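Local coordinates for protein adenylate kinase (Cryptosporidium parvum Iowa II, PDB 3BE4) that probably catalyses the reversible transfer of a phosphoryl group from ATP to AMP, and here binds the two-substrate mimic bis(adenosine)-5'-pentaphosphate, at residues Lys18-Glu23 against Gly139-Val144. Residues are numbered along the deposited sequence; the frame is centred on the assembly and turned at random.
Sequences KGTQCE and GRIYHV. With AP5 (bis(adenosine)-5'-pentaphosphate), chain C.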
ATOM      1  N   LYS A  18      -1.316   5.612  -1.259  1.00 14.88           N
ATOM      2  CA  LYS A  18      -1.867   4.648  -0.222  1.00 13.70           C
ATOM      3  C   LYS A  18      -1.005   4.709   0.995  1.00 15.36           C
ATOM      4  O   LYS A  18      -1.583   4.858   2.064  1.00 15.08           O
ATOM      5  CB  LYS A  18      -1.874   3.239  -0.851  1.00 14.95           C
ATOM      6  CG  LYS A  18      -2.776   3.294  -1.985  1.00 15.94           C
ATOM      7  CD  LYS A  18      -3.039   1.906  -2.511  1.00 20.34           C
ATOM      8  CE  LYS A  18      -1.795   1.177  -3.051  1.00 22.46           C
ATOM      9  NZ  LYS A  18      -0.904   1.858  -4.067  1.00 22.66           N
ATOM     10  N   GLY A  19       0.323   4.716   0.970  1.00 13.17           N
ATOM     11  CA  GLY A  19       1.093   4.598   2.241  1.00 15.24           C
ATOM     12  C   GLY A  19       0.925   5.912   2.881  1.00 13.31           C
ATOM     13  O   GLY A  19       0.901   5.922   4.195  1.00 14.81           O
ATOM     14  N   THR A  20       0.834   7.052   2.130  1.00 13.63           N
ATOM     15  CA  THR A  20       0.646   8.376   2.799  1.00 13.66           C
ATOM     16  C   THR A  20      -0.646   8.321   3.614  1.00 13.86           C
ATOM     17  O   THR A  20      -0.625   8.825   4.809  1.00 17.57           O
ATOM     18  CB  THR A  20       0.590   9.463   1.663  1.00 13.97           C
ATOM     19  OG1 THR A  20       1.905   9.521   1.103  1.00 13.81           O
ATOM     20  CG2 THR A  20       0.282  10.850   2.290  1.00 15.00           C
ATOM     21  N   GLN A  21      -1.722   7.857   3.033  1.00 14.44           N
ATOM     22  CA  GLN A  21      -3.040   7.830   3.776  1.00 13.91           C
ATOM     23  C   GLN A  21      -2.951   6.834   4.919  1.00 16.83           C
ATOM     24  O   GLN A  21      -3.641   7.001   5.920  1.00 18.03           O
ATOM     25  CB  GLN A  21      -4.131   7.507   2.792  1.00 16.65           C
ATOM     26  CG  GLN A  21      -4.291   8.671   1.791  1.00 15.90           C
ATOM     27  CD  GLN A  21      -4.560  10.062   2.471  1.00 18.86           C
ATOM     28  OE1 GLN A  21      -5.326  10.064   3.473  1.00 19.31           O
ATOM     29  NE2 GLN A  21      -4.144  11.163   1.865  1.00 17.17           N
ATOM     30  N   CYS A  22      -2.153   5.778   4.804  1.00 15.25           N
ATOM     31  CA  CYS A  22      -2.079   4.777   5.903  1.00 15.62           C
ATOM     32  C   CYS A  22      -1.493   5.381   7.188  1.00 18.60           C
ATOM     33  O   CYS A  22      -1.698   4.861   8.248  1.00 19.17           O
ATOM     34  CB  CYS A  22      -1.376   3.502   5.515  1.00 17.50           C
ATOM     35  SG  CYS A  22      -2.342   2.570   4.358  1.00 19.13           S
ATOM     36  N   GLU A  23      -0.708   6.436   7.045  1.00 18.33           N
ATOM     37  CA  GLU A  23      -0.215   7.095   8.243  1.00 21.93           C
ATOM     38  C   GLU A  23      -1.361   7.603   9.075  1.00 22.61           C
ATOM     39  O   GLU A  23      -1.330   7.443  10.321  1.00 23.32           O
ATOM     40  CB  GLU A  23       0.753   8.258   7.887  1.00 24.59           C
ATOM     41  CG  GLU A  23       1.122   9.061   9.171  1.00 32.31           C
ATOM     42  CD  GLU A  23       2.540   8.645   9.600  1.00 48.18           C
ATOM     43  OE1 GLU A  23       2.903   7.419   9.447  1.00 45.83           O
ATOM     44  OE2 GLU A  23       3.305   9.570  10.006  1.00 52.21           O
ATOM     45  N   GLY A 139       9.516   3.615   6.657  1.00 27.05           N
ATOM     46  CA  GLY A 139       8.679   3.515   5.420  1.00 24.54           C
ATOM     47  C   GLY A 139       7.948   4.868   5.231  1.00 21.66           C
ATOM     48  O   GLY A 139       7.129   4.990   4.310  1.00 21.60           O
ATOM     49  N   ARG A 140       8.098   5.844   6.150  1.00 18.30           N
ATOM     50  CA  ARG A 140       7.465   7.123   5.919  1.00 19.65           C
ATOM     51  C   ARG A 140       7.891   7.750   4.567  1.00 17.45           C
ATOM     52  O   ARG A 140       9.043   7.615   4.158  1.00 19.70           O
ATOM     53  CB  ARG A 140       7.792   8.146   6.990  1.00 19.17           C
ATOM     54  CG  ARG A 140       6.991   7.859   8.367  1.00 21.15           C
ATOM     55  CD  ARG A 140       7.253   9.028   9.374  1.00 22.43           C
ATOM     56  NE  ARG A 140       8.563   8.793  10.004  1.00 24.51           N
ATOM     57  CZ  ARG A 140       8.836   7.864  10.943  1.00 26.87           C
ATOM     58  NH1 ARG A 140       7.879   7.039  11.417  1.00 25.46           N
ATOM     59  NH2 ARG A 140      10.078   7.733  11.432  1.00 26.50           N
ATOM     60  N   ILE A 141       6.952   8.462   3.977  1.00 17.28           N
ATOM     61  CA  ILE A 141       7.242   9.004   2.624  0.50 15.83           C
ATOM     62  C   ILE A 141       6.945  10.482   2.604  1.00 16.17           C
ATOM     63  O   ILE A 141       5.993  11.041   3.320  1.00 16.21           O
ATOM     64  CB  ILE A 141       6.241   8.568   1.459  0.50 16.48           C
ATOM     65  CG1 ILE A 141       4.903   7.980   1.857  0.50 15.54           C
ATOM     66  CG2 ILE A 141       6.784   8.512   0.078  0.50 23.06           C
ATOM     67  CD1 ILE A 141       4.602   6.626   2.471  0.50  9.76           C
ATOM     68  N   TYR A 142       7.727  11.159   1.762  1.00 14.24           N
ATOM     69  CA  TYR A 142       7.540  12.631   1.582  1.00 14.47           C
ATOM     70  C   TYR A 142       7.567  12.955   0.096  1.00 14.78           C
ATOM     71  O   TYR A 142       7.912  12.049  -0.735  1.00 14.91           O
ATOM     72  CB  TYR A 142       8.669  13.385   2.211  1.00 17.20           C
ATOM     73  CG  TYR A 142       8.820  13.052   3.701  1.00 17.43           C
ATOM     74  CD1 TYR A 142       8.222  13.892   4.644  1.00 22.44           C
ATOM     75  CD2 TYR A 142       9.506  11.929   4.120  1.00 17.52           C
ATOM     76  CE1 TYR A 142       8.327  13.584   5.999  1.00 19.61           C
ATOM     77  CE2 TYR A 142       9.607  11.591   5.461  1.00 19.85           C
ATOM     78  CZ  TYR A 142       9.037  12.464   6.381  1.00 17.80           C
ATOM     79  OH  TYR A 142       9.159  12.112   7.763  1.00 23.36           O
ATOM     80  N   HIS A 143       7.170  14.155  -0.235  1.00 14.04           N
ATOM     81  CA  HIS A 143       7.250  14.575  -1.672  1.00 13.89           C
ATOM     82  C   HIS A 143       7.887  15.979  -1.639  1.00 13.77           C
ATOM     83  O   HIS A 143       7.346  16.858  -0.937  1.00 16.33           O
ATOM     84  CB  HIS A 143       5.847  14.649  -2.283  1.00 13.20           C
ATOM     85  CG  HIS A 143       5.941  14.770  -3.801  1.00 13.65           C
ATOM     86  ND1 HIS A 143       6.251  15.994  -4.403  1.00 14.00           N
ATOM     87  CD2 HIS A 143       5.747  13.877  -4.788  1.00 15.27           C
ATOM     88  CE1 HIS A 143       6.274  15.817  -5.726  1.00 16.37           C
ATOM     89  NE2 HIS A 143       5.968  14.546  -5.973  1.00 14.77           N
ATOM     90  N   VAL A 144       8.922  16.186  -2.433  1.00 15.55           N
ATOM     91  CA  VAL A 144       9.627  17.460  -2.382  1.00 18.25           C
ATOM     92  C   VAL A 144       8.793  18.652  -2.732  1.00 18.01           C
ATOM     93  O   VAL A 144       9.052  19.802  -2.186  1.00 19.32           O
ATOM     94  CB  VAL A 144      10.897  17.260  -3.199  1.00 20.43           C
ATOM     95  CG1 VAL A 144      10.580  17.201  -4.721  1.00 20.87           C
ATOM     96  CG2 VAL A 144      12.003  18.222  -2.754  1.00 26.11           C
TER
HETATM   97  PA  AP5 C 219       5.117  -0.901  -3.043  1.00 15.11           P
HETATM   98  O1A AP5 C 219       6.155  -0.432  -2.010  1.00 18.13           O
HETATM   99  O2A AP5 C 219       3.731  -1.082  -2.636  1.00 15.16           O
HETATM  100  O3A AP5 C 219       5.183   0.069  -4.315  1.00 16.83           O
HETATM  101  PB  AP5 C 219       4.077   0.468  -5.383  1.00 16.08           P
HETATM  102  O1B AP5 C 219       3.085  -0.580  -5.532  1.00 16.45           O
HETATM  103  O2B AP5 C 219       4.834   1.014  -6.601  1.00 19.85           O
HETATM  104  O3B AP5 C 219       3.366   1.750  -4.560  1.00 13.84           O
HETATM  105  PG  AP5 C 219       4.043   2.943  -3.806  1.00 14.71           P
HETATM  106  O1G AP5 C 219       5.056   3.545  -4.716  1.00 18.39           O
HETATM  107  O2G AP5 C 219       4.446   2.435  -2.482  1.00 14.71           O
HETATM  108  O3G AP5 C 219       2.753   3.854  -3.756  1.00 14.83           O
HETATM  109  PD  AP5 C 219       1.804   4.433  -2.561  1.00 13.66           P
HETATM  110  O1D AP5 C 219       2.252   3.841  -1.295  1.00 13.80           O
HETATM  111  O2D AP5 C 219       0.425   4.277  -3.053  1.00 14.57           O
HETATM  112  O3D AP5 C 219       2.109   6.001  -2.639  1.00 13.36           O
HETATM  113  PE  AP5 C 219       2.887   6.903  -1.580  1.00 13.64           P
HETATM  114  O1E AP5 C 219       4.202   6.362  -1.388  1.00 13.89           O
HETATM  115  O2E AP5 C 219       2.039   7.169  -0.352  1.00 15.96           O
HETATM  116  O5F AP5 C 219       5.530  -2.289  -3.719  1.00 14.64           O
HETATM  117  C5F AP5 C 219       6.929  -2.350  -4.041  1.00 16.38           C
HETATM  118  C4F AP5 C 219       7.005  -3.538  -5.087  1.00 15.09           C
HETATM  119  O4F AP5 C 219       7.009  -4.730  -4.339  1.00 15.00           O
HETATM  120  C3F AP5 C 219       5.924  -3.689  -6.089  1.00 17.91           C
HETATM  121  O3F AP5 C 219       6.122  -2.859  -7.212  1.00 18.02           O
HETATM  122  C2F AP5 C 219       6.166  -5.177  -6.416  1.00 17.65           C
HETATM  123  O2F AP5 C 219       7.443  -5.361  -7.143  1.00 21.54           O
HETATM  124  C1F AP5 C 219       6.348  -5.802  -5.045  1.00 15.62           C
HETATM  125  N9A AP5 C 219       5.073  -6.122  -4.460  1.00 15.05           N
HETATM  126  C8A AP5 C 219       4.530  -5.428  -3.344  1.00 10.84           C
HETATM  127  N7A AP5 C 219       3.360  -5.949  -3.013  1.00 14.41           N
HETATM  128  C5A AP5 C 219       3.134  -7.037  -3.880  1.00 16.28           C
HETATM  129  C6A AP5 C 219       2.109  -7.961  -3.940  1.00 16.56           C
HETATM  130  N6A AP5 C 219       0.947  -7.964  -3.277  1.00 15.28           N
HETATM  131  N1A AP5 C 219       2.262  -8.920  -4.973  1.00 16.27           N
HETATM  132  C2A AP5 C 219       3.370  -8.932  -5.682  1.00 16.18           C
HETATM  133  N3A AP5 C 219       4.399  -8.058  -5.652  1.00 16.14           N
HETATM  134  C4A AP5 C 219       4.289  -7.097  -4.623  1.00 15.62           C
HETATM  135  O5J AP5 C 219       2.890   8.275  -2.344  1.00 13.78           O
HETATM  136  C5J AP5 C 219       3.782   8.465  -3.549  1.00 13.71           C
HETATM  137  C4J AP5 C 219       4.186   9.954  -3.506  1.00 14.30           C
HETATM  138  O4J AP5 C 219       3.093  10.883  -3.642  1.00 11.67           O
HETATM  139  C3J AP5 C 219       5.011  10.291  -2.261  1.00 14.21           C
HETATM  140  O3J AP5 C 219       6.034  11.199  -2.613  1.00 14.53           O
HETATM  141  C2J AP5 C 219       3.945  11.033  -1.518  1.00 12.96           C
HETATM  142  O2J AP5 C 219       4.511  11.999  -0.643  1.00 15.46           O
HETATM  143  C1J AP5 C 219       3.145  11.835  -2.448  1.00 13.73           C
HETATM  144  N9B AP5 C 219       1.760  12.083  -2.192  1.00 12.49           N
HETATM  145  C8B AP5 C 219       0.876  11.263  -1.492  1.00 13.75           C
HETATM  146  N7B AP5 C 219      -0.344  11.830  -1.541  1.00 16.98           N
HETATM  147  C5B AP5 C 219      -0.253  13.002  -2.254  1.00 16.20           C
HETATM  148  C6B AP5 C 219      -1.220  13.919  -2.772  1.00 15.01           C
HETATM  149  N6B AP5 C 219      -2.508  13.767  -2.462  1.00 18.38           N
HETATM  150  N1B AP5 C 219      -0.773  14.970  -3.514  1.00 15.05           N
HETATM  151  C2B AP5 C 219       0.579  15.048  -3.881  1.00 14.54           C
HETATM  152  N3B AP5 C 219       1.536  14.150  -3.494  1.00 13.59           N
HETATM  153  C4B AP5 C 219       1.109  13.062  -2.755  1.00 13.91           C
HETATM  154  O   HOH W   1       3.577  11.551   1.842  1.00 17.61           O
HETATM  155  O   HOH W   2       5.070   6.214  10.937  1.00 43.73           O
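In the nucleotide site of this P-loop kinase fold, the N-terminal end of helix 18-29, which carries the end of the P-loop, meets the lid over one nucleoside end of AP5, with Ile-141 of the lid reaching Gly-19 and Thr-20. Ile-141 is modelled in two conformers, so its side-chain placement is provisional; in one, CD1 rests on the helix backbone, 3.8 Å from Gly-19 C, where glycine puts no side chain in its way. CG1 of this conformer lies 3.5 Å from Thr-20 OG1, and CG2 faces the ribose, 3.4 Å from AP5 C3J. Thr-20 grips one phosphate oxygen twice: backbone N and OG1 both donate to AP5 O2E, each at 2.8 Å. With chi1 at -69°, OG1 stands beside its own backbone N, which brings the two donors to the same oxygen. A water bridges the segments here, donating to Thr-20 OG1 and Ile-141 O and also bonded to AP5 O2J. On the adjoining phosphate, Lys-18 N and NZ both donate to AP5 O2D and Gly-19 N to O1D, while Tyr-142 O accepts from ribose O3J. A second water, at the edge of the Arg-140 guanidinium and in its plane, accepts from NH1 and donates to Glu-23 OE1; Arg-140 NH2 pairs with Asp-155. Strand 141-143, antiparallel to strand 132-134, thus closes over the ligand, while helix 18-29 packs through Cys-22 on strands 7-12 and 86-89, and Gln-21 touches helix 206-216.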